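DUF1902 domain-containing protein (Thermus thermophilus, PDB 1WV8) is of unknown function but, as a DUF1902-family protein, forms a dimer with a sheet shared between its two subunits. Local coordinates at residues 7-12 against 18-23; 25-30 against 42-47; 32-37 against 62-67. All blocks are in the same frame, centred on the assembly; numbering follows the deposited sequence.

Interaction 1 of 3, residues 7-12 against 18-23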
loop_
_atom_site.group_PDB
_atom_site.type_symbol
_atom_site.label_atom_id
_atom_site.label_comp_id
_atom_site.label_asym_id
_atom_site.label_seq_id
_atom_site.Cartn_x
_atom_site.Cartn_y
_atom_site.Cartn_z
ATOM N N GLN A 7 -5.305 -0.217 -5.789
ATOM C CA GLN A 7 -3.977 0.248 -6.148
ATOM C C GLN A 7 -3.904 1.766 -6.157
ATOM O O GLN A 7 -4.842 2.447 -6.579
ATOM C CB GLN A 7 -3.550 -0.270 -7.515
ATOM C CG GLN A 7 -3.289 -1.753 -7.590
ATOM C CD GLN A 7 -4.554 -2.550 -7.792
ATOM O OE1 GLN A 7 -5.319 -2.280 -8.709
ATOM N NE2 GLN A 7 -4.775 -3.549 -6.941
ATOM N N ALA A 8 -2.780 2.285 -5.681
ATOM C CA ALA A 8 -2.539 3.719 -5.666
ATOM C C ALA A 8 -1.437 3.880 -6.688
ATOM O O ALA A 8 -0.351 3.327 -6.524
ATOM C CB ALA A 8 -2.059 4.181 -4.300
ATOM N N LEU A 9 -1.737 4.609 -7.755
ATOM C CA LEU A 9 -0.780 4.821 -8.835
ATOM C C LEU A 9 -0.296 6.264 -8.776
ATOM O O LEU A 9 -1.100 7.199 -8.723
ATOM C CB LEU A 9 -1.475 4.521 -10.165
ATOM C CG LEU A 9 -2.246 3.199 -10.121
ATOM C CD1 LEU A 9 -3.279 3.162 -11.214
ATOM C CD2 LEU A 9 -1.277 2.045 -10.236
ATOM N N TRP A 10 1.021 6.452 -8.764
ATOM C CA TRP A 10 1.549 7.807 -8.679
ATOM C C TRP A 10 1.534 8.511 -10.034
ATOM O O TRP A 10 2.042 7.992 -11.024
ATOM C CB TRP A 10 2.968 7.790 -8.129
ATOM C CG TRP A 10 3.645 9.136 -8.174
ATOM C CD1 TRP A 10 4.800 9.452 -8.841
ATOM C CD2 TRP A 10 3.240 10.326 -7.489
ATOM N NE1 TRP A 10 5.140 10.759 -8.606
ATOM C CE2 TRP A 10 4.200 11.324 -7.780
ATOM C CE3 TRP A 10 2.159 10.650 -6.654
ATOM C CZ2 TRP A 10 4.117 12.627 -7.261
ATOM C CZ3 TRP A 10 2.076 11.949 -6.137
ATOM C CH2 TRP A 10 3.050 12.918 -6.445
ATOM N N ASP A 11 0.958 9.704 -10.055
ATOM C CA ASP A 11 0.867 10.511 -11.265
ATOM C C ASP A 11 1.705 11.776 -11.054
ATOM O O ASP A 11 1.187 12.825 -10.656
ATOM C CB ASP A 11 -0.590 10.889 -11.535
ATOM C CG ASP A 11 -0.759 11.659 -12.847
ATOM O OD1 ASP A 11 0.239 12.241 -13.325
ATOM O OD2 ASP A 11 -1.882 11.702 -13.388
ATOM N N GLY A 12 3.005 11.644 -11.304
ATOM C CA GLY A 12 3.934 12.745 -11.129
ATOM C C GLY A 12 3.560 14.038 -11.820
ATOM O O GLY A 12 3.775 15.115 -11.269
ATOM N N VAL A 18 -3.443 8.087 -7.601
ATOM C CA VAL A 18 -4.756 7.789 -8.152
ATOM C C VAL A 18 -5.217 6.389 -7.807
ATOM O O VAL A 18 -4.498 5.429 -8.037
ATOM C CB VAL A 18 -4.728 7.952 -9.691
ATOM C CG1 VAL A 18 -6.007 7.415 -10.305
ATOM C CG2 VAL A 18 -4.534 9.417 -10.034
ATOM N N ALA A 19 -6.428 6.281 -7.276
ATOM C CA ALA A 19 -6.953 4.984 -6.875
ATOM C C ALA A 19 -7.499 4.179 -8.047
ATOM O O ALA A 19 -8.147 4.714 -8.945
ATOM C CB ALA A 19 -8.030 5.176 -5.828
ATOM N N GLU A 20 -7.235 2.880 -8.018
ATOM C CA GLU A 20 -7.700 1.970 -9.053
ATOM C C GLU A 20 -8.056 0.640 -8.399
ATOM O O GLU A 20 -7.262 0.088 -7.647
ATOM C CB GLU A 20 -6.593 1.754 -10.093
ATOM C CG GLU A 20 -6.920 0.745 -11.180
ATOM C CD GLU A 20 -8.175 1.114 -11.954
ATOM O OE1 GLU A 20 -8.539 2.313 -11.964
ATOM O OE2 GLU A 20 -8.794 0.201 -12.550
ATOM N N SER A 21 -9.238 0.109 -8.682
ATOM C CA SER A 21 -9.604 -1.160 -8.079
ATOM C C SER A 21 -10.491 -2.053 -8.925
ATOM O O SER A 21 -11.488 -1.613 -9.476
ATOM C CB SER A 21 -10.293 -0.928 -6.738
ATOM O OG SER A 21 -10.575 -2.166 -6.110
ATOM N N ASP A 22 -10.125 -3.325 -8.999
ATOM C CA ASP A 22 -10.889 -4.309 -9.749
ATOM C C ASP A 22 -11.948 -4.925 -8.824
ATOM O O ASP A 22 -12.865 -5.610 -9.286
ATOM C CB ASP A 22 -9.958 -5.405 -10.274
ATOM C CG ASP A 22 -10.578 -6.208 -11.396
ATOM O OD1 ASP A 22 -10.837 -5.621 -12.469
ATOM O OD2 ASP A 22 -10.810 -7.421 -11.207
ATOM N N ASP A 23 -11.815 -4.681 -7.520
ATOM C CA ASP A 23 -12.761 -5.205 -6.535
ATOM C C ASP A 23 -13.828 -4.171 -6.160
ATOM O O ASP A 23 -14.876 -4.523 -5.630
ATOM C CB ASP A 23 -12.033 -5.657 -5.250
ATOM C CG ASP A 23 -11.082 -6.830 -5.478
ATOM O OD1 ASP A 23 -11.378 -7.691 -6.331
ATOM O OD2 ASP A 23 -10.043 -6.907 -4.785
HETATM O O HOH W 1 -8.002 -4.811 -7.278
#
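The backbone N-H of Q7 reaches the carbonyl O of E20 in a short bond, N to O 2.7 Å, with an N-H...O angle of 159°. The return bond of this hydrogen-bonded pair runs from E20 N to Q7 O (2.8 Å). Two residues on, L9 and V18 repeat the pattern: L9 N lies 2.9 Å from V18 O and V18 N lies 2.7 Å from L9 O. Between them A8 and A19 form the non-hydrogen-bonded pair, and A19 CA sends a C-H...O contact to Q7 O (3.3 Å).

Q7, L9, V18 and E20 share one face of the sheet. L9 CG sits beside its backbone N (chi1 -47°), and this torsion together with an extended chi2 (160°) brings CD1 across to E20 CB at 3.8 Å, while the bent glutamate chain carries its carboxylate away from the strand pair. On Q7, OE1 stands 3.2 Å from E20 O, a close pair of acceptors; NE2 donates instead to E65 OE1 on the next strand. The small methyls of A8 and A19 turn to the other face, beneath helix 34-51. The hairpin is thus held mainly by backbone bonds, with a buried alanine face packed on the helix and a more exposed, mixed face.

Interaction 2 of 3, residues 25-30 against 42-47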
loop_
_atom_site.group_PDB
_atom_site.type_symbol
_atom_site.label_atom_id
_atom_site.label_comp_id
_atom_site.label_asym_id
_atom_site.label_seq_id
_atom_site.Cartn_x
_atom_site.Cartn_y
_atom_site.Cartn_z
ATOM N N PRO A 25 -16.320 -1.188 -7.626
ATOM C CA PRO A 25 -16.983 -0.579 -8.786
ATOM C C PRO A 25 -16.984 0.941 -8.813
ATOM O O PRO A 25 -17.084 1.594 -7.774
ATOM C CB PRO A 25 -18.407 -1.133 -8.705
ATOM C CG PRO A 25 -18.243 -2.423 -7.951
ATOM C CD PRO A 25 -17.277 -2.016 -6.871
ATOM N N GLY A 26 -16.888 1.490 -10.022
ATOM C CA GLY A 26 -16.903 2.928 -10.205
ATOM C C GLY A 26 -16.000 3.717 -9.282
ATOM O O GLY A 26 -16.371 4.804 -8.835
ATOM N N LEU A 27 -14.819 3.185 -8.985
ATOM C CA LEU A 27 -13.898 3.904 -8.118
ATOM C C LEU A 27 -13.068 4.888 -8.929
ATOM O O LEU A 27 -12.323 4.509 -9.836
ATOM C CB LEU A 27 -12.973 2.934 -7.370
ATOM C CG LEU A 27 -11.900 3.604 -6.505
ATOM C CD1 LEU A 27 -12.535 4.635 -5.571
ATOM C CD2 LEU A 27 -11.159 2.544 -5.705
ATOM N N ALA A 28 -13.213 6.163 -8.599
ATOM C CA ALA A 28 -12.472 7.208 -9.281
ATOM C C ALA A 28 -12.112 8.248 -8.237
ATOM O O ALA A 28 -12.947 9.069 -7.857
ATOM C CB ALA A 28 -13.328 7.823 -10.377
ATOM N N THR A 29 -10.876 8.206 -7.755
ATOM C CA THR A 29 -10.457 9.163 -6.738
ATOM C C THR A 29 -8.943 9.253 -6.599
ATOM O O THR A 29 -8.222 8.286 -6.858
ATOM C CB THR A 29 -11.084 8.810 -5.364
ATOM O OG1 THR A 29 -10.582 9.706 -4.362
ATOM C CG2 THR A 29 -10.763 7.365 -4.975
ATOM N N GLU A 30 -8.465 10.425 -6.195
ATOM C CA GLU A 30 -7.035 10.647 -6.018
ATOM C C GLU A 30 -6.819 11.629 -4.874
ATOM O O GLU A 30 -7.774 12.208 -4.367
ATOM C CB GLU A 30 -6.411 11.226 -7.292
ATOM C CG GLU A 30 -6.820 12.659 -7.551
ATOM C CD GLU A 30 -7.983 12.767 -8.507
ATOM O OE1 GLU A 30 -8.922 11.954 -8.407
ATOM O OE2 GLU A 30 -7.951 13.677 -9.358
ATOM N N ALA A 42 -11.761 5.456 2.664
ATOM C CA ALA A 42 -12.536 4.962 3.795
ATOM C C ALA A 42 -13.994 5.378 3.698
ATOM O O ALA A 42 -14.889 4.648 4.118
ATOM C CB ALA A 42 -11.938 5.476 5.094
ATOM N N VAL A 43 -14.223 6.556 3.132
ATOM C CA VAL A 43 -15.570 7.083 2.977
ATOM C C VAL A 43 -16.242 6.579 1.701
ATOM O O VAL A 43 -17.310 5.969 1.748
ATOM C CB VAL A 43 -15.553 8.620 2.941
ATOM C CG1 VAL A 43 -16.963 9.143 2.844
ATOM C CG2 VAL A 43 -14.867 9.169 4.181
HETATM N N MSE A 44 -15.603 6.830 0.564
HETATM C CA MSE A 44 -16.140 6.436 -0.733
HETATM C C MSE A 44 -16.387 4.958 -1.007
HETATM O O MSE A 44 -17.426 4.600 -1.557
HETATM C CB MSE A 44 -15.246 6.968 -1.842
HETATM C CG MSE A 44 -15.318 8.456 -2.045
HETATM SE SE MSE A 44 -14.303 8.885 -3.618
HETATM C CE MSE A 44 -15.262 7.790 -4.906
ATOM N N VAL A 45 -15.432 4.103 -0.653
ATOM C CA VAL A 45 -15.565 2.672 -0.917
ATOM C C VAL A 45 -16.832 2.011 -0.367
ATOM O O VAL A 45 -17.482 1.238 -1.066
ATOM C CB VAL A 45 -14.322 1.897 -0.414
ATOM C CG1 VAL A 45 -14.568 0.396 -0.496
ATOM C CG2 VAL A 45 -13.113 2.262 -1.272
ATOM N N PRO A 46 -17.205 2.301 0.891
ATOM C CA PRO A 46 -18.424 1.654 1.389
ATOM C C PRO A 46 -19.588 2.073 0.498
ATOM O O PRO A 46 -20.325 1.229 -0.034
ATOM C CB PRO A 46 -18.550 2.198 2.813
ATOM C CG PRO A 46 -17.116 2.471 3.197
ATOM C CD PRO A 46 -16.578 3.120 1.941
ATOM N N GLU A 47 -19.720 3.388 0.332
ATOM C CA GLU A 47 -20.766 3.989 -0.492
ATOM C C GLU A 47 -20.884 3.318 -1.855
ATOM O O GLU A 47 -21.978 2.936 -2.267
ATOM C CB GLU A 47 -20.486 5.478 -0.702
ATOM C CG GLU A 47 -20.248 6.267 0.570
ATOM C CD GLU A 47 -19.966 7.738 0.299
ATOM O OE1 GLU A 47 -19.124 8.030 -0.579
ATOM O OE2 GLU A 47 -20.577 8.603 0.965
#
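The selenium of M44, a selenomethionine, rests against the side chain of T29, with SE 3.7 Å from T29 CB and 3.9 Å from T29 OG1; T29 CG2 is slightly farther off. The two side chains run antiparallel alongside one another, and by these distances the selenium sits over the branch point of the threonine, with both branches close by. M44 runs out almost straight from the helix through chi2 (-173°) and then bends at chi3 (58°), a turn that carries the methyl back along the loop. There CE lies 4.0 Å from A28 O and 4.2 Å from L27 CD1, the one purely apolar pair of side chains in this contact.

Behind this first shell, both partners are anchored to other parts of the fold. T29 is tied by its backbone to A19 of strand 16-20, and E30 O accepts a hydrogen bond from K40 NZ of the helix. On the helix, V45 packs on L70 of the second subunit. The segments 25-30 and 42-47 therefore meet through van der Waals contact alone, and the fit depends on shape; in the natural protein the residue would presumably be methionine, with sulfur in the place of the selenium. The polar ties lie just beside this contact, where the T29-A19 and E30-K40 bonds fasten this part of the loop to strand and helix.

Interaction 3 of 3, residues 32-37 against 62-67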
loop_
_atom_site.group_PDB
_atom_site.type_symbol
_atom_site.label_atom_id
_atom_site.label_comp_id
_atom_site.label_asym_id
_atom_site.label_seq_id
_atom_site.Cartn_x
_atom_site.Cartn_y
_atom_site.Cartn_z
ATOM N N ALA A 32 -3.275 14.176 -3.024
ATOM C CA ALA A 32 -1.870 14.574 -3.010
ATOM C C ALA A 32 -0.968 13.629 -2.219
ATOM O O ALA A 32 0.201 13.478 -2.540
ATOM C CB ALA A 32 -1.741 15.993 -2.457
ATOM N N THR A 33 -1.489 13.006 -1.168
ATOM C CA THR A 33 -0.665 12.083 -0.384
ATOM C C THR A 33 -1.376 10.758 -0.207
ATOM O O THR A 33 -2.577 10.662 -0.420
ATOM C CB THR A 33 -0.361 12.625 1.020
ATOM O OG1 THR A 33 -1.558 12.585 1.807
ATOM C CG2 THR A 33 0.154 14.055 0.944
ATOM N N LEU A 34 -0.631 9.733 0.186
ATOM C CA LEU A 34 -1.224 8.422 0.394
ATOM C C LEU A 34 -2.140 8.421 1.637
ATOM O O LEU A 34 -3.149 7.714 1.670
ATOM C CB LEU A 34 -0.116 7.385 0.524
ATOM C CG LEU A 34 0.560 7.086 -0.814
ATOM C CD1 LEU A 34 1.836 6.315 -0.581
ATOM C CD2 LEU A 34 -0.402 6.294 -1.704
ATOM N N GLU A 35 -1.801 9.223 2.646
ATOM C CA GLU A 35 -2.633 9.297 3.848
ATOM C C GLU A 35 -4.025 9.791 3.460
ATOM O O GLU A 35 -5.034 9.168 3.805
ATOM C CB GLU A 35 -2.014 10.245 4.881
ATOM C CG GLU A 35 -0.805 9.688 5.647
ATOM C CD GLU A 35 0.399 9.356 4.766
ATOM O OE1 GLU A 35 0.695 10.121 3.817
ATOM O OE2 GLU A 35 1.064 8.332 5.035
ATOM N N GLU A 36 -4.067 10.911 2.737
ATOM C CA GLU A 36 -5.322 11.501 2.272
ATOM C C GLU A 36 -6.088 10.548 1.345
ATOM O O GLU A 36 -7.319 10.472 1.388
ATOM C CB GLU A 36 -5.048 12.810 1.525
ATOM C CG GLU A 36 -4.394 13.891 2.361
ATOM C CD GLU A 36 -4.081 15.136 1.555
ATOM O OE1 GLU A 36 -5.000 15.652 0.884
ATOM O OE2 GLU A 36 -2.921 15.599 1.592
ATOM N N LEU A 37 -5.365 9.832 0.495
ATOM C CA LEU A 37 -6.011 8.884 -0.400
ATOM C C LEU A 37 -6.723 7.839 0.461
ATOM O O LEU A 37 -7.839 7.413 0.144
ATOM C CB LEU A 37 -4.981 8.184 -1.278
ATOM C CG LEU A 37 -5.321 7.831 -2.735
ATOM C CD1 LEU A 37 -4.706 6.494 -3.009
ATOM C CD2 LEU A 37 -6.814 7.765 -3.001
ATOM N N LEU A 62 -9.858 -2.698 3.753
ATOM C CA LEU A 62 -9.308 -2.086 2.549
ATOM C C LEU A 62 -7.775 -2.204 2.514
ATOM O O LEU A 62 -7.102 -1.749 3.439
ATOM C CB LEU A 62 -9.709 -0.609 2.528
ATOM C CG LEU A 62 -9.232 0.281 1.385
ATOM C CD1 LEU A 62 -9.989 -0.074 0.124
ATOM C CD2 LEU A 62 -9.469 1.739 1.751
ATOM N N ARG A 63 -7.224 -2.822 1.465
ATOM C CA ARG A 63 -5.766 -2.942 1.337
ATOM C C ARG A 63 -5.249 -2.007 0.226
ATOM O O ARG A 63 -5.375 -2.302 -0.967
ATOM C CB ARG A 63 -5.352 -4.385 1.019
ATOM C CG ARG A 63 -3.830 -4.591 0.989
ATOM C CD ARG A 63 -3.438 -6.025 0.641
ATOM N NE ARG A 63 -3.952 -7.010 1.594
ATOM C CZ ARG A 63 -3.767 -8.325 1.482
ATOM N NH1 ARG A 63 -3.078 -8.812 0.458
ATOM N NH2 ARG A 63 -4.279 -9.155 2.383
ATOM N N LEU A 64 -4.692 -0.866 0.621
ATOM C CA LEU A 64 -4.145 0.089 -0.338
ATOM C C LEU A 64 -2.731 -0.347 -0.696
ATOM O O LEU A 64 -1.867 -0.459 0.178
ATOM C CB LEU A 64 -4.096 1.484 0.259
ATOM C CG LEU A 64 -4.430 2.682 -0.643
ATOM C CD1 LEU A 64 -3.620 3.873 -0.165
ATOM C CD2 LEU A 64 -4.126 2.389 -2.102
ATOM N N GLU A 65 -2.499 -0.587 -1.985
ATOM C CA GLU A 65 -1.201 -1.043 -2.468
ATOM C C GLU A 65 -0.491 -0.009 -3.342
ATOM O O GLU A 65 -1.098 0.595 -4.224
ATOM C CB GLU A 65 -1.383 -2.338 -3.260
ATOM C CG GLU A 65 -2.071 -3.449 -2.461
ATOM C CD GLU A 65 -2.567 -4.586 -3.340
ATOM O OE1 GLU A 65 -3.337 -4.303 -4.285
ATOM O OE2 GLU A 65 -2.195 -5.757 -3.083
ATOM N N ALA A 66 0.798 0.186 -3.089
ATOM C CA ALA A 66 1.605 1.123 -3.856
ATOM C C ALA A 66 2.871 0.394 -4.253
ATOM O O ALA A 66 3.608 -0.097 -3.387
ATOM C CB ALA A 66 1.953 2.355 -3.016
ATOM N N THR A 67 3.130 0.319 -5.558
ATOM C CA THR A 67 4.309 -0.375 -6.047
ATOM C C THR A 67 5.430 0.563 -6.474
ATOM O O THR A 67 5.196 1.649 -7.013
ATOM C CB THR A 67 3.950 -1.325 -7.212
ATOM O OG1 THR A 67 2.930 -2.243 -6.784
ATOM C CG2 THR A 67 5.172 -2.122 -7.647
#
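The first turn of helix 34-51 lies over residues 62-67 of strand 61-69 with L34 CA and L64 CA 8.9 Å apart, a spacing bridged by side chains and not by backbone bonds. The helix starts cleanly: T33 occupies the N-cap position, and its OG1 accepts from E36 N at 3.2 Å in a nearly straight bond (170° at the hydrogen). L37 N closes the first turn on T33 O at 3.0 Å.

L34 and L37, both directed at the strand, receive L64 coming up from it. Its CD1 is the touching branch on the strand side, 4.0 Å from L37 CD1 and 4.3 Å from L34 CD2; the same methyl also approaches L34 O at 4.3 Å. L37 and L64 cross at about a right angle, so they meet by their methyl ends and not along their lengths. L64 is further enclosed by A8, L38 and L41, while L34 and A66 both touch W17.

Along the edge away from strand 3-11, the strand pairs antiparallel with a strand of the second subunit, extending the sheet into it. At the helix start, L34 N donates to E35 OE2 of the second subunit, and the reverse bond is made too. The helix dipole would probably favour a carboxylate there, but E35 OE1 also lies close to E35 OE1 of the second subunit, an opposing effect that may shift the ionisation of one of the pair. A helix laid across one face of a sheet through leucines, after three strands and before a fourth, is the beta-beta-beta-alpha-beta topology of this two-layer fold, consistent with that of HicB-like proteins.

In the fold
Interaction 1 builds the sheet, whereas interaction 2 joins helix 34-51 to the loop before strand 30-31 and interaction 3 joins the first turn of that helix to strand 61-69. The two helix contacts lie on opposite sides of the chain centre. Interaction 3 is fully buried and essentially apolar, leucine to leucine; the other two are partly buried. Backbone hydrogen bonds dominate interaction 1, which joins the others directly: A19 N bonds to T29 O, and A8 N to E65 O. The methyl of A8 also packs between L34 and L64, so the alanine face of the hairpin continues into the leucine core. Both helix contacts reach the second subunit, while interaction 1 does not.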